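Local coordinates for protein PfkB family carbohydrate kinase (Listeria grayi DSM 20601, PDB 4GM6) that probably phosphorylates a sugar or related carbohydrate substrate at the expense of ATP, as other kinases of the PfkB family do, at residues V27-E32 / G57-V62; P72-T77 / L147-R152; G106-T111 / V126-H131; I185-N190 / P210-C215; A297-G302 / D310-F315. All blocks are in the same frame, centred on the assembly; numbering follows the deposited sequence. Where two conformers were deposited one is given.

How the contacts relate
Contacts 1, 2 and 4 reach the large nine-stranded sheet: strands 27-30 and 73-79 are neighbours in it, and strands 184-188 and 214-216 lie further across. Contacts 1 and 2, with centres 10 Å apart, touch through a probable backbone hydrogen bond, T29 O to A76 N. Contact 5 is a pair of helices beside the sheet; L300 meets S186 and Y214 of contact 4. These four build the main alpha/beta body. Contact 3 lies in the separate four-stranded sheet that pairs with a second subunit, its centre about 33 Å from that of contact 5. Along the chain contact 1 comes first, contact 3 falls within the span of contact 2, and contacts 4 and 5 follow.

Contact 1. Residues V27-E32 / G57-V62; sequences VVTIGE and GAEANV
E59, in the first turn of helix 58-68, reaches across to the end of strand 27-30 and the turn that follows it. Its CB lies 3.2 Å from T29 OG1, the two side chains crossing at about a right angle. CG stands beside the backbone N of E59 (chi1 -63°) and comes very close to the carbonyl oxygen of the strand, I30 O, at 2.9 Å. The chain then bends at chi2 (94°), which lays the carboxylate along the G31 backbone. G31 and G57 have no side chain where the backbones come close: E59 OE1 lies 3.6 Å from G31 CA, and G57, at the N-cap of the helix, makes a CH...O contact of 3.6 Å from its CA to E32 O. E59 OE2 lies near I30 O, but both are acceptors; this oxygen is instead bonded to S157 OG and T160 OG1, and T29 OG1 to H155 O. Two waters join OE1 to the loop. Water 1 donates to E59 OE1 at 2.8 Å and accepts from E32 N. Water 2 donates to both E59 OE1 and E32 O, and accepts from A60 N at 3.0 Å in the helix. Further along, E32 OE1 forms a salt bridge with R129, and E32 OE2 a hydrogen bond with S132. The E59 carboxylate is thus buried yet supplied on both oxygens, OE1 by two waters and OE2 by the hydroxyls of S157 and T160, with water 2 also tying it to the A60 amide.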
# COMPACT_ATOMS: atom_id res chain seq x y z
N VAL C 27 10.83 21.95 -30.55
CA VAL C 27 9.56 21.45 -31.05
C VAL C 27 8.38 22.09 -30.31
O VAL C 27 8.43 22.29 -29.10
CB VAL C 27 9.51 19.91 -30.91
CG1 VAL C 27 8.15 19.35 -31.34
CG2 VAL C 27 10.65 19.27 -31.69
N VAL C 28 7.34 22.43 -31.06
CA VAL C 28 6.11 22.95 -30.46
C VAL C 28 4.99 21.93 -30.65
O VAL C 28 4.89 21.26 -31.68
CB VAL C 28 5.73 24.34 -31.04
CG1 VAL C 28 5.40 24.25 -32.53
CG2 VAL C 28 4.57 24.95 -30.27
N THR C 29 4.15 21.77 -29.64
CA THR C 29 3.01 20.88 -29.77
C THR C 29 1.72 21.49 -29.22
O THR C 29 1.75 22.47 -28.47
CB THR C 29 3.28 19.54 -29.08
OG1 THR C 29 2.36 18.57 -29.56
CG2 THR C 29 3.14 19.70 -27.58
N ILE C 30 0.58 20.91 -29.60
CA ILE C 30 -0.73 21.43 -29.23
C ILE C 30 -1.61 20.28 -28.76
O ILE C 30 -1.75 19.26 -29.45
CB ILE C 30 -1.43 22.11 -30.41
CG1 ILE C 30 -0.58 23.30 -30.90
CG2 ILE C 30 -2.81 22.60 -30.01
CD1 ILE C 30 -1.05 23.87 -32.22
N GLY C 31 -2.20 20.43 -27.59
CA GLY C 31 -3.02 19.34 -27.10
C GLY C 31 -3.41 19.47 -25.65
O GLY C 31 -2.85 20.27 -24.92
N GLU C 32 -4.37 18.63 -25.26
CA GLU C 32 -4.93 18.67 -23.93
C GLU C 32 -4.23 17.67 -23.01
O GLU C 32 -3.93 16.56 -23.44
CB GLU C 32 -6.42 18.34 -24.00
CG GLU C 32 -7.07 18.20 -22.64
CD GLU C 32 -8.57 18.04 -22.72
OE1 GLU C 32 -9.08 17.64 -23.79
OE2 GLU C 32 -9.23 18.28 -21.69
N GLY C 57 -1.41 12.84 -22.14
CA GLY C 57 -2.06 13.49 -23.26
C GLY C 57 -1.17 13.19 -24.45
O GLY C 57 0.04 13.38 -24.36
N ALA C 58 -1.75 12.71 -25.55
CA ALA C 58 -0.94 12.29 -26.71
C ALA C 58 0.16 13.28 -27.02
O ALA C 58 1.35 12.92 -27.07
CB ALA C 58 -1.82 12.06 -27.93
N GLU C 59 -0.21 14.54 -27.24
CA GLU C 59 0.77 15.55 -27.66
C GLU C 59 1.71 15.91 -26.50
O GLU C 59 2.93 16.03 -26.68
CB GLU C 59 0.08 16.80 -28.22
CG GLU C 59 -0.73 16.52 -29.48
CD GLU C 59 -2.20 16.24 -29.20
OE1 GLU C 59 -2.53 15.86 -28.05
OE2 GLU C 59 -3.05 16.44 -30.11
N ALA C 60 1.14 16.09 -25.32
CA ALA C 60 1.93 16.32 -24.11
C ALA C 60 2.96 15.20 -23.85
O ALA C 60 4.08 15.47 -23.41
CB ALA C 60 1.02 16.45 -22.90
N ASN C 61 2.57 13.96 -24.12
CA ASN C 61 3.48 12.84 -23.94
C ASN C 61 4.61 12.96 -24.97
O ASN C 61 5.79 12.77 -24.65
CB ASN C 61 2.77 11.50 -24.13
CG ASN C 61 1.71 11.25 -23.08
OD1 ASN C 61 1.67 11.90 -22.04
ND2 ASN C 61 0.83 10.29 -23.37
N VAL C 62 4.24 13.30 -26.20
CA VAL C 62 5.25 13.48 -27.21
C VAL C 62 6.24 14.55 -26.78
O VAL C 62 7.45 14.39 -26.94
CB VAL C 62 4.65 13.77 -28.60
CG1 VAL C 62 5.72 14.32 -29.54
CG2 VAL C 62 4.06 12.48 -29.16
O HOH W 1 -5.11 16.64 -27.27
O HOH W 2 -1.88 16.31 -25.31

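Contact 2. Residues P72-T77 / L147-R152; sequences PTRIAT and LLKGIR
An arginine on an inner strand of the large sheet holds the turn that leads into strand 153-157: R74 of strand 73-79 reaches out to the carbonyls of 147-152. Its NH1 donates to two of them. From R74 NH1 to L147 O the bond is 3.2 Å and fairly straight at 162°; the acceptor lies in the guanidinium plane, but the donor stands above the carbonyl plane, not on a lone pair. The bond from R74 NH1 to K149 O is shorter, 3.0 Å, and more bent; it uses a lone pair in the carbonyl plane, with the oxygen tilted from the guanidinium. A single nitrogen therefore ties the last residue of helix 144-147 to the type II beta turn formed by L148 to I151, in which G150 takes the positive phi. Within the Rossmann-like alpha/beta domain of this kinase family, the turn is the link by which the chain enters the strand on the far side of 27-30 from R74's own. With chi1 at 72° and chi2 extended, R74 CD comes to 3.5 Å from L147 O, and the bend at chi3 then turns the guanidinium to the two carbonyls. I151 CD1 lies over one guanidinium face, offset toward its rim and 3.8 Å from R74 CZ. The side chain of K149 crosses R74 at about a right angle and brings two positive charges together, with K149 NZ 3.6 Å from R74 NH2. Two residues along the strand, on the same side as R74, A76 CB packs against L147 CD1 at 4.2 Å. V28 of strand 27-30 lines the same patch, touching R74, L147 and I151.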
# COMPACT_ATOMS: atom_id res chain seq x y z
N PRO C 72 14.48 20.85 -26.47
CA PRO C 72 13.64 21.82 -25.77
C PRO C 72 12.26 21.83 -26.43
O PRO C 72 12.15 21.97 -27.65
CB PRO C 72 14.35 23.16 -26.03
CG PRO C 72 15.77 22.78 -26.32
CD PRO C 72 15.66 21.49 -27.08
N THR C 73 11.23 21.67 -25.63
CA THR C 73 9.87 21.62 -26.15
C THR C 73 8.96 22.60 -25.41
O THR C 73 9.28 23.06 -24.31
CB THR C 73 9.27 20.20 -26.02
OG1 THR C 73 9.35 19.76 -24.65
CG2 THR C 73 10.01 19.21 -26.91
N ARG C 74 7.84 22.91 -26.04
CA ARG C 74 6.84 23.81 -25.49
C ARG C 74 5.48 23.34 -25.97
O ARG C 74 5.36 22.68 -27.01
CB ARG C 74 7.08 25.23 -25.99
CG ARG C 74 6.73 25.41 -27.45
CD ARG C 74 7.13 26.79 -27.95
NE ARG C 74 8.50 27.13 -27.60
CZ ARG C 74 9.24 28.04 -28.23
NH1 ARG C 74 8.74 28.70 -29.27
NH2 ARG C 74 10.48 28.29 -27.84
N ILE C 75 4.44 23.69 -25.23
CA ILE C 75 3.11 23.21 -25.57
C ILE C 75 2.05 24.27 -25.37
O ILE C 75 1.94 24.87 -24.29
CB ILE C 75 2.73 21.96 -24.74
CG1 ILE C 75 1.44 21.32 -25.29
CG2 ILE C 75 2.54 22.31 -23.27
CD1 ILE C 75 1.02 20.05 -24.57
N ALA C 76 1.27 24.48 -26.42
CA ALA C 76 0.09 25.33 -26.34
C ALA C 76 -1.05 24.49 -25.74
O ALA C 76 -1.52 23.54 -26.36
CB ALA C 76 -0.28 25.86 -27.71
N THR C 77 -1.47 24.82 -24.52
CA THR C 77 -2.54 24.07 -23.88
C THR C 77 -3.34 24.92 -22.88
O THR C 77 -2.99 26.06 -22.61
CB THR C 77 -2.00 22.80 -23.20
OG1 THR C 77 -3.05 21.82 -23.12
CG2 THR C 77 -1.49 23.13 -21.80
N LEU C 147 4.99 31.87 -30.24
CA LEU C 147 4.74 30.44 -30.10
C LEU C 147 5.58 29.63 -31.08
O LEU C 147 5.97 28.49 -30.79
CB LEU C 147 3.26 30.14 -30.34
CG LEU C 147 2.87 28.66 -30.26
CD1 LEU C 147 3.05 28.16 -28.84
CD2 LEU C 147 1.44 28.44 -30.73
N LEU C 148 5.84 30.22 -32.25
CA LEU C 148 6.56 29.52 -33.31
C LEU C 148 8.04 29.92 -33.43
O LEU C 148 8.75 29.43 -34.32
CB LEU C 148 5.84 29.72 -34.65
CG LEU C 148 4.38 29.25 -34.72
CD1 LEU C 148 3.82 29.43 -36.12
CD2 LEU C 148 4.24 27.80 -34.27
N LYS C 149 8.50 30.79 -32.54
CA LYS C 149 9.87 31.29 -32.59
C LYS C 149 10.92 30.22 -32.28
O LYS C 149 10.81 29.48 -31.29
CB LYS C 149 10.04 32.48 -31.64
CG LYS C 149 11.42 33.12 -31.65
CD LYS C 149 11.99 33.12 -30.24
CE LYS C 149 12.21 31.69 -29.77
NZ LYS C 149 11.94 31.50 -28.31
N GLY C 150 11.94 30.13 -33.13
CA GLY C 150 13.02 29.16 -32.92
C GLY C 150 12.57 27.71 -32.95
O GLY C 150 13.17 26.85 -32.30
N ILE C 151 11.52 27.44 -33.72
CA ILE C 151 10.96 26.09 -33.82
C ILE C 151 11.33 25.44 -35.16
O ILE C 151 11.48 26.12 -36.17
CB ILE C 151 9.43 26.10 -33.67
CG1 ILE C 151 9.01 26.57 -32.27
CG2 ILE C 151 8.84 24.73 -33.97
CD1 ILE C 151 9.37 25.57 -31.18
N ARG C 152 11.46 24.11 -35.15
CA ARG C 152 11.76 23.37 -36.38
C ARG C 152 10.57 22.49 -36.78
O ARG C 152 10.29 22.31 -37.98
CB ARG C 152 13.04 22.54 -36.21

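Contact 3. Residues G106-T111 / V126-H131; sequences GDRLGT and VYDRQH
Backbone hydrogen bonds join T111 and D128 as an antiparallel hydrogen-bonded pair. T111 N donates to D128 O at 3.1 Å, and D128 N to T111 O at 2.8 Å. The same carbonyl is gripped end-on by R108, whose chain bends at chi3 (-68°): R108 NH1 and NH2 both donate to D128 O, at 2.9 and 3.0 Å, and the oxygen lies in the guanidinium plane. With T111 N, it has three donors. Water 4 joins T111 OG1 to D128 OD2, 2.7 Å from each. Salt bridges follow. R108 NH2 pairs with D128 OD2 at 3.3 Å, the guanidinium and carboxylate planes being 30° apart. Across the subunit interface the pairing is reciprocal, R108 NE meeting D128 OD1 of the second subunit, and D128 OD1 meeting R108 NE of that subunit, so the same two residues join the strands and the subunits. In van der Waals contact, G110 CA lies 3.9 Å from R129 CA, and the R108 methylenes CG and CD pass alongside the H131 carbonyl oxygen. The H131 ring stacks on H131 of the second subunit. Strand 124-128, the edge strand of the small sheet within this chain, pairs with 111-115, with strand 34-38 on the other side of the latter, helix 133-136 following H131, and R129 turned back to E32 and helix 158-163; the sheet probably corresponds to the lid of PfkB kinases.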
# COMPACT_ATOMS: atom_id res chain seq x y z
N GLY C 106 -11.38 28.28 -17.58
CA GLY C 106 -12.42 27.26 -17.40
C GLY C 106 -12.45 26.63 -16.01
O GLY C 106 -11.88 27.19 -15.06
N ASP C 107 -13.07 25.46 -15.90
CA ASP C 107 -13.54 24.92 -14.62
C ASP C 107 -12.98 23.57 -14.21
O ASP C 107 -13.14 23.16 -13.05
CB ASP C 107 -15.06 24.74 -14.66
CG ASP C 107 -15.80 26.06 -14.68
OD1 ASP C 107 -15.39 27.00 -13.97
OD2 ASP C 107 -16.81 26.14 -15.42
N ARG C 108 -12.39 22.84 -15.15
CA ARG C 108 -11.99 21.48 -14.81
C ARG C 108 -10.93 20.91 -15.73
O ARG C 108 -10.86 21.25 -16.91
CB ARG C 108 -13.21 20.54 -14.78
CG ARG C 108 -13.71 20.09 -16.15
CD ARG C 108 -14.97 19.24 -16.05
NE ARG C 108 -14.68 17.96 -15.42
CZ ARG C 108 -14.22 16.90 -16.07
NH1 ARG C 108 -14.03 16.96 -17.38
NH2 ARG C 108 -13.97 15.77 -15.40
N LEU C 109 -10.11 20.02 -15.17
CA LEU C 109 -9.18 19.25 -15.97
C LEU C 109 -9.88 17.97 -16.41
O LEU C 109 -10.53 17.32 -15.61
CB LEU C 109 -7.93 18.89 -15.16
CG LEU C 109 -6.80 18.26 -15.97
CD1 LEU C 109 -6.05 19.35 -16.72
CD2 LEU C 109 -5.85 17.47 -15.07
N GLY C 110 -9.75 17.61 -17.69
CA GLY C 110 -10.31 16.37 -18.21
C GLY C 110 -9.65 15.16 -17.57
O GLY C 110 -8.47 15.20 -17.22
N THR C 111 -10.40 14.08 -17.41
CA THR C 111 -9.86 12.89 -16.80
C THR C 111 -10.31 11.69 -17.60
O THR C 111 -11.16 11.82 -18.48
CB THR C 111 -10.34 12.71 -15.33
OG1 THR C 111 -11.77 12.55 -15.29
CG2 THR C 111 -9.96 13.92 -14.48
N VAL C 126 -12.94 4.64 -19.44
CA VAL C 126 -14.14 5.47 -19.35
C VAL C 126 -13.67 6.92 -19.36
O VAL C 126 -12.99 7.36 -18.45
CB VAL C 126 -14.93 5.23 -18.05
CG1 VAL C 126 -16.23 6.03 -18.06
CG2 VAL C 126 -15.24 3.75 -17.88
N TYR C 127 -14.03 7.66 -20.41
CA TYR C 127 -13.60 9.04 -20.48
C TYR C 127 -14.45 9.96 -19.60
O TYR C 127 -15.67 9.77 -19.46
CB TYR C 127 -13.51 9.53 -21.94
CG TYR C 127 -12.17 9.17 -22.56
CD1 TYR C 127 -12.00 8.03 -23.34
CD2 TYR C 127 -11.04 9.96 -22.31
CE1 TYR C 127 -10.76 7.70 -23.88
CE2 TYR C 127 -9.80 9.64 -22.84
CZ TYR C 127 -9.66 8.51 -23.62
OH TYR C 127 -8.42 8.18 -24.13
N ASP C 128 -13.80 10.95 -19.00
CA ASP C 128 -14.51 12.01 -18.31
C ASP C 128 -13.85 13.34 -18.68
O ASP C 128 -13.43 14.12 -17.80
CB ASP C 128 -14.49 11.80 -16.79
CG ASP C 128 -15.41 12.77 -16.05
OD1 ASP C 128 -16.20 13.49 -16.71
OD2 ASP C 128 -15.37 12.81 -14.81
N ARG C 129 -13.78 13.59 -19.98
CA ARG C 129 -12.97 14.66 -20.54
C ARG C 129 -13.83 15.77 -21.15
O ARG C 129 -13.35 16.87 -21.37
CB ARG C 129 -12.01 14.11 -21.61
CG ARG C 129 -12.67 13.75 -22.94
CD ARG C 129 -11.67 13.26 -23.97
NE ARG C 129 -10.61 14.24 -24.22
CZ ARG C 129 -9.41 13.94 -24.71
NH1 ARG C 129 -8.51 14.90 -24.90
NH2 ARG C 129 -9.10 12.68 -25.00
N GLN C 130 -15.11 15.50 -21.38
CA GLN C 130 -15.98 16.57 -21.87
C GLN C 130 -16.05 17.72 -20.87
O GLN C 130 -15.87 17.53 -19.66
CB GLN C 130 -17.40 16.06 -22.12
CG GLN C 130 -17.56 15.23 -23.39
CD GLN C 130 -18.98 14.71 -23.54
OE1 GLN C 130 -19.94 15.48 -23.49
NE2 GLN C 130 -19.11 13.40 -23.73
N HIS C 131 -16.31 18.90 -21.40
CA HIS C 131 -16.50 20.12 -20.60
C HIS C 131 -15.23 20.56 -19.88
O HIS C 131 -15.28 21.43 -19.02
CB HIS C 131 -17.64 19.96 -19.60
CG HIS C 131 -18.89 19.37 -20.18
ND1 HIS C 131 -19.80 20.12 -20.89
CD2 HIS C 131 -19.39 18.11 -20.14
CE1 HIS C 131 -20.80 19.34 -21.27
NE2 HIS C 131 -20.57 18.12 -20.83
O HOH W 3 -14.31 24.58 -18.22
O HOH W 4 -13.33 12.20 -13.10

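Contact 4. Residues I185-N190 / P210-C215; sequences ISFDMN and PLVDYC
Strands 184-188 and 214-216 run parallel, S186 paired with Y214 and F187 with C215, at CA-CA distances of 4.7 and 5.0 Å. I185 O accepts twice: from Y214 N, nearly along the C=O axis, and from D213 N, each at 2.9 Å. The next rung is F187 N to Y214 O, 2.9 Å and close to straight (171°). CA-H...O contacts from S186 CA to Y214 O and from C215 CA to F187 O fill in the ladder. D213, just ahead of the strand, turns its CG beside its own backbone N (chi1 -64°), which swings OD2 to the I185 amide; OD2 is modelled implausibly close to I185 N, so the detail of this hydrogen bond is doubtful. I185 itself packs on the backbone before the strand, its CB 3.5 Å from L211 O. V212 lies against both I185 and F187: its CG2 presses on F187 CB at 3.3 Å, crossing that side chain at about a right angle, while its CG1 lies 3.6 Å from I185 O. On the same side of the sheet as F187, C215 SG meets M189 CG and SD, both at 4.1 Å. The opposite side carries S186, whose CB approaches the edge of the Y214 ring and whose OG is hydrogen-bonded to H155 ND1. The strands are the two ends of a beta-alpha-beta crossover through helix 198-208; strand 153-157 borders 184-188, strand 248-256 borders 214-216, and helix 165-180 packs against I185 and L211.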
# COMPACT_ATOMS: atom_id res chain seq x y z
N ILE C 185 5.69 19.98 -40.53
CA ILE C 185 4.43 19.64 -39.88
C ILE C 185 4.34 18.14 -39.57
O ILE C 185 4.39 17.30 -40.48
CB ILE C 185 3.23 20.10 -40.73
CG1 ILE C 185 3.41 21.60 -41.08
CG2 ILE C 185 1.91 19.87 -39.99
CD1 ILE C 185 3.65 22.51 -39.91
N SER C 186 4.23 17.82 -38.29
CA SER C 186 4.06 16.45 -37.82
C SER C 186 2.63 16.24 -37.38
O SER C 186 2.12 16.96 -36.52
CB SER C 186 4.98 16.16 -36.64
OG SER C 186 4.63 14.93 -36.02
N PHE C 187 1.98 15.24 -37.96
CA PHE C 187 0.58 14.95 -37.64
C PHE C 187 0.39 13.49 -37.27
O PHE C 187 0.90 12.59 -37.94
CB PHE C 187 -0.33 15.35 -38.81
CG PHE C 187 -1.80 15.28 -38.49
CD1 PHE C 187 -2.32 16.16 -37.52
CD2 PHE C 187 -2.64 14.35 -39.11
CE1 PHE C 187 -3.67 16.11 -37.22
CE2 PHE C 187 -3.99 14.30 -38.81
CZ PHE C 187 -4.51 15.17 -37.87
N ASP C 188 -0.33 13.27 -36.18
CA ASP C 188 -0.63 11.94 -35.70
C ASP C 188 -2.14 11.72 -35.89
O ASP C 188 -2.94 12.32 -35.17
CB ASP C 188 -0.24 11.89 -34.22
CG ASP C 188 -0.59 10.58 -33.55
OD1 ASP C 188 -0.99 9.63 -34.27
OD2 ASP C 188 -0.45 10.50 -32.30
N MET C 189 -2.53 10.88 -36.86
CA MET C 189 -3.95 10.64 -37.13
C MET C 189 -4.74 10.40 -35.83
O MET C 189 -5.72 11.07 -35.55
CB MET C 189 -4.13 9.42 -38.03
CG MET C 189 -3.40 9.51 -39.36
SD MET C 189 -4.27 10.53 -40.56
CE MET C 189 -5.61 9.45 -41.08
N ASN C 190 -4.30 9.40 -35.07
CA ASN C 190 -4.84 9.16 -33.74
C ASN C 190 -6.36 9.31 -33.72
O ASN C 190 -6.91 10.12 -32.97
CB ASN C 190 -4.19 10.10 -32.72
CG ASN C 190 -3.73 9.38 -31.48
OD1 ASN C 190 -4.41 8.50 -30.97
ND2 ASN C 190 -2.55 9.75 -30.98
N PRO C 210 -3.33 17.44 -46.56
CA PRO C 210 -2.60 18.22 -47.62
C PRO C 210 -1.52 19.13 -47.03
O PRO C 210 -0.63 19.62 -47.76
CB PRO C 210 -3.70 19.04 -48.22
CG PRO C 210 -4.96 18.26 -47.96
CD PRO C 210 -4.80 17.55 -46.63
N LEU C 211 -1.60 19.32 -45.71
CA LEU C 211 -0.72 20.24 -44.98
C LEU C 211 0.39 19.58 -44.18
O LEU C 211 1.14 20.28 -43.48
CB LEU C 211 -1.56 21.06 -43.98
CG LEU C 211 -2.50 22.10 -44.55
CD1 LEU C 211 -2.89 23.06 -43.43
CD2 LEU C 211 -1.83 22.85 -45.71
N VAL C 212 0.50 18.24 -44.25
CA VAL C 212 1.43 17.50 -43.38
C VAL C 212 2.75 17.03 -44.05
O VAL C 212 2.79 16.68 -45.24
CB VAL C 212 0.73 16.28 -42.74
CG1 VAL C 212 1.73 15.43 -41.96
CG2 VAL C 212 -0.42 16.75 -41.83
N ASP C 213 3.84 17.03 -43.27
CA ASP C 213 5.15 16.57 -43.75
C ASP C 213 5.45 15.15 -43.28
O ASP C 213 5.93 14.31 -44.05
CB ASP C 213 6.25 17.49 -43.23
CG ASP C 213 6.12 18.88 -43.75
OD1 ASP C 213 6.23 19.05 -44.98
OD2 ASP C 213 5.90 19.81 -42.95
N TYR C 214 5.17 14.92 -42.00
CA TYR C 214 5.41 13.63 -41.37
C TYR C 214 4.10 13.15 -40.79
O TYR C 214 3.55 13.78 -39.87
CB TYR C 214 6.43 13.77 -40.25
CG TYR C 214 7.65 14.60 -40.59
CD1 TYR C 214 8.34 14.42 -41.78
CD2 TYR C 214 8.12 15.56 -39.69
CE1 TYR C 214 9.46 15.18 -42.08
CE2 TYR C 214 9.24 16.32 -39.97
CZ TYR C 214 9.91 16.13 -41.16
OH TYR C 214 11.02 16.89 -41.42
N CYS C 215 3.59 12.03 -41.31
CA CYS C 215 2.28 11.53 -40.87
C CYS C 215 2.38 10.19 -40.16
O CYS C 215 2.91 9.23 -40.70
CB CYS C 215 1.34 11.38 -42.08
SG CYS C 215 -0.37 10.97 -41.65

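Contact 5. Residues A297-G302 / D310-F315; sequences AAVLHG and DETVKF
T312 presses against 297-302 of helix 291-304 in a nearly antiparallel helical hairpin: the two segment axes approach to 8.4 Å at 155°, with a short connection between helices 291-304 and 309-323. Packing is tightest at G302, whose CA lies 4.7 Å from T312 CA. G302 has no side chain, and T312 OG1 stands 3.3 Å from G302 CA; the weak hydrogen bond of this hydroxyl is to R308 O in the connection. The methyl is directed the other way along the helix, anti to the backbone N, so that T312 CG2 reaches V299 O at 3.5 Å and also touches V299 CG1. Toward the other end the helices are farther apart, A298 and F315 having CA atoms 6.9 Å from each other, and side chains bridge the gap. The rings of F315 and H301 meet obliquely, planes at 44°, while F315 and W307 meet edge-to-face and H301 ND1 is hydrogen-bonded to H71 NE2. The outer face of helix 310-315 turns away, with K314 at the solvent. In the wider part, A298 CB rests 4.0 Å from F315 CD1, and H301 CD2 lies 3.8 Å from F315 CE1.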
# COMPACT_ATOMS: atom_id res chain seq x y z
N ALA C 297 7.64 10.19 -30.65
CA ALA C 297 8.71 11.08 -30.20
C ALA C 297 10.07 10.56 -30.66
O ALA C 297 10.96 11.34 -31.03
CB ALA C 297 8.69 11.23 -28.69
N ALA C 298 10.23 9.25 -30.65
CA ALA C 298 11.52 8.67 -31.04
C ALA C 298 11.77 8.89 -32.53
O ALA C 298 12.88 9.19 -32.95
CB ALA C 298 11.58 7.19 -30.70
N VAL C 299 10.72 8.74 -33.33
CA VAL C 299 10.85 8.91 -34.77
C VAL C 299 11.24 10.35 -35.05
O VAL C 299 12.16 10.60 -35.83
CB VAL C 299 9.57 8.57 -35.54
CG1 VAL C 299 9.67 9.10 -36.98
CG2 VAL C 299 9.32 7.07 -35.53
N LEU C 300 10.54 11.29 -34.42
CA LEU C 300 10.83 12.71 -34.61
C LEU C 300 12.28 12.98 -34.19
O LEU C 300 13.00 13.68 -34.88
CB LEU C 300 9.83 13.61 -33.84
CG LEU C 300 8.39 13.71 -34.39
CD1 LEU C 300 7.43 14.45 -33.46
CD2 LEU C 300 8.33 14.34 -35.78
N HIS C 301 12.72 12.40 -33.08
CA HIS C 301 14.11 12.59 -32.67
C HIS C 301 15.06 12.20 -33.80
O HIS C 301 16.01 12.92 -34.09
CB HIS C 301 14.43 11.80 -31.38
CG HIS C 301 15.88 11.82 -30.99
ND1 HIS C 301 16.53 12.98 -30.62
CD2 HIS C 301 16.80 10.83 -30.91
CE1 HIS C 301 17.79 12.70 -30.32
NE2 HIS C 301 17.97 11.40 -30.49
N GLY C 302 14.78 11.08 -34.45
CA GLY C 302 15.64 10.58 -35.52
C GLY C 302 15.57 11.47 -36.75
O GLY C 302 16.58 11.71 -37.41
N ASP C 310 16.81 3.63 -41.53
CA ASP C 310 16.95 2.39 -40.77
C ASP C 310 17.34 2.63 -39.31
O ASP C 310 16.94 1.88 -38.42
CB ASP C 310 17.93 1.42 -41.43
CG ASP C 310 19.21 2.10 -41.85
OD1 ASP C 310 19.69 3.00 -41.13
OD2 ASP C 310 19.75 1.73 -42.91
N GLU C 311 18.12 3.68 -39.07
CA GLU C 311 18.49 4.03 -37.70
C GLU C 311 17.27 4.47 -36.94
O GLU C 311 16.97 3.97 -35.86
CB GLU C 311 19.52 5.17 -37.69
CG GLU C 311 20.93 4.76 -38.08
CD GLU C 311 21.84 5.97 -38.23
OE1 GLU C 311 22.73 6.16 -37.38
OE2 GLU C 311 21.65 6.76 -39.20
N THR C 312 16.54 5.43 -37.50
CA THR C 312 15.40 6.02 -36.82
C THR C 312 14.36 4.97 -36.45
O THR C 312 13.94 4.87 -35.28
CB THR C 312 14.77 7.12 -37.68
OG1 THR C 312 15.71 8.18 -37.85
CG2 THR C 312 13.51 7.65 -37.01
N VAL C 313 13.94 4.18 -37.44
CA VAL C 313 12.95 3.13 -37.20
C VAL C 313 13.41 2.12 -36.14
O VAL C 313 12.59 1.60 -35.38
CB VAL C 313 12.55 2.41 -38.50
CG1 VAL C 313 13.65 1.43 -38.94
CG2 VAL C 313 11.22 1.70 -38.34
N LYS C 314 14.71 1.85 -36.08
CA LYS C 314 15.19 0.87 -35.11
C LYS C 314 15.18 1.46 -33.71
O LYS C 314 14.74 0.81 -32.75
CB LYS C 314 16.59 0.38 -35.46
CG LYS C 314 17.04 -0.77 -34.57
CD LYS C 314 18.22 -1.52 -35.18
CE LYS C 314 19.51 -0.72 -35.07
NZ LYS C 314 20.69 -1.54 -35.46
N PHE C 315 15.65 2.69 -33.61
CA PHE C 315 15.69 3.39 -32.34
C PHE C 315 14.28 3.59 -31.78
O PHE C 315 14.02 3.33 -30.59
CB PHE C 315 16.37 4.75 -32.53
CG PHE C 315 16.44 5.58 -31.28
CD1 PHE C 315 15.50 6.57 -31.04
CD2 PHE C 315 17.45 5.39 -30.35
CE1 PHE C 315 15.56 7.34 -29.89
CE2 PHE C 315 17.52 6.17 -29.21
CZ PHE C 315 16.57 7.14 -28.98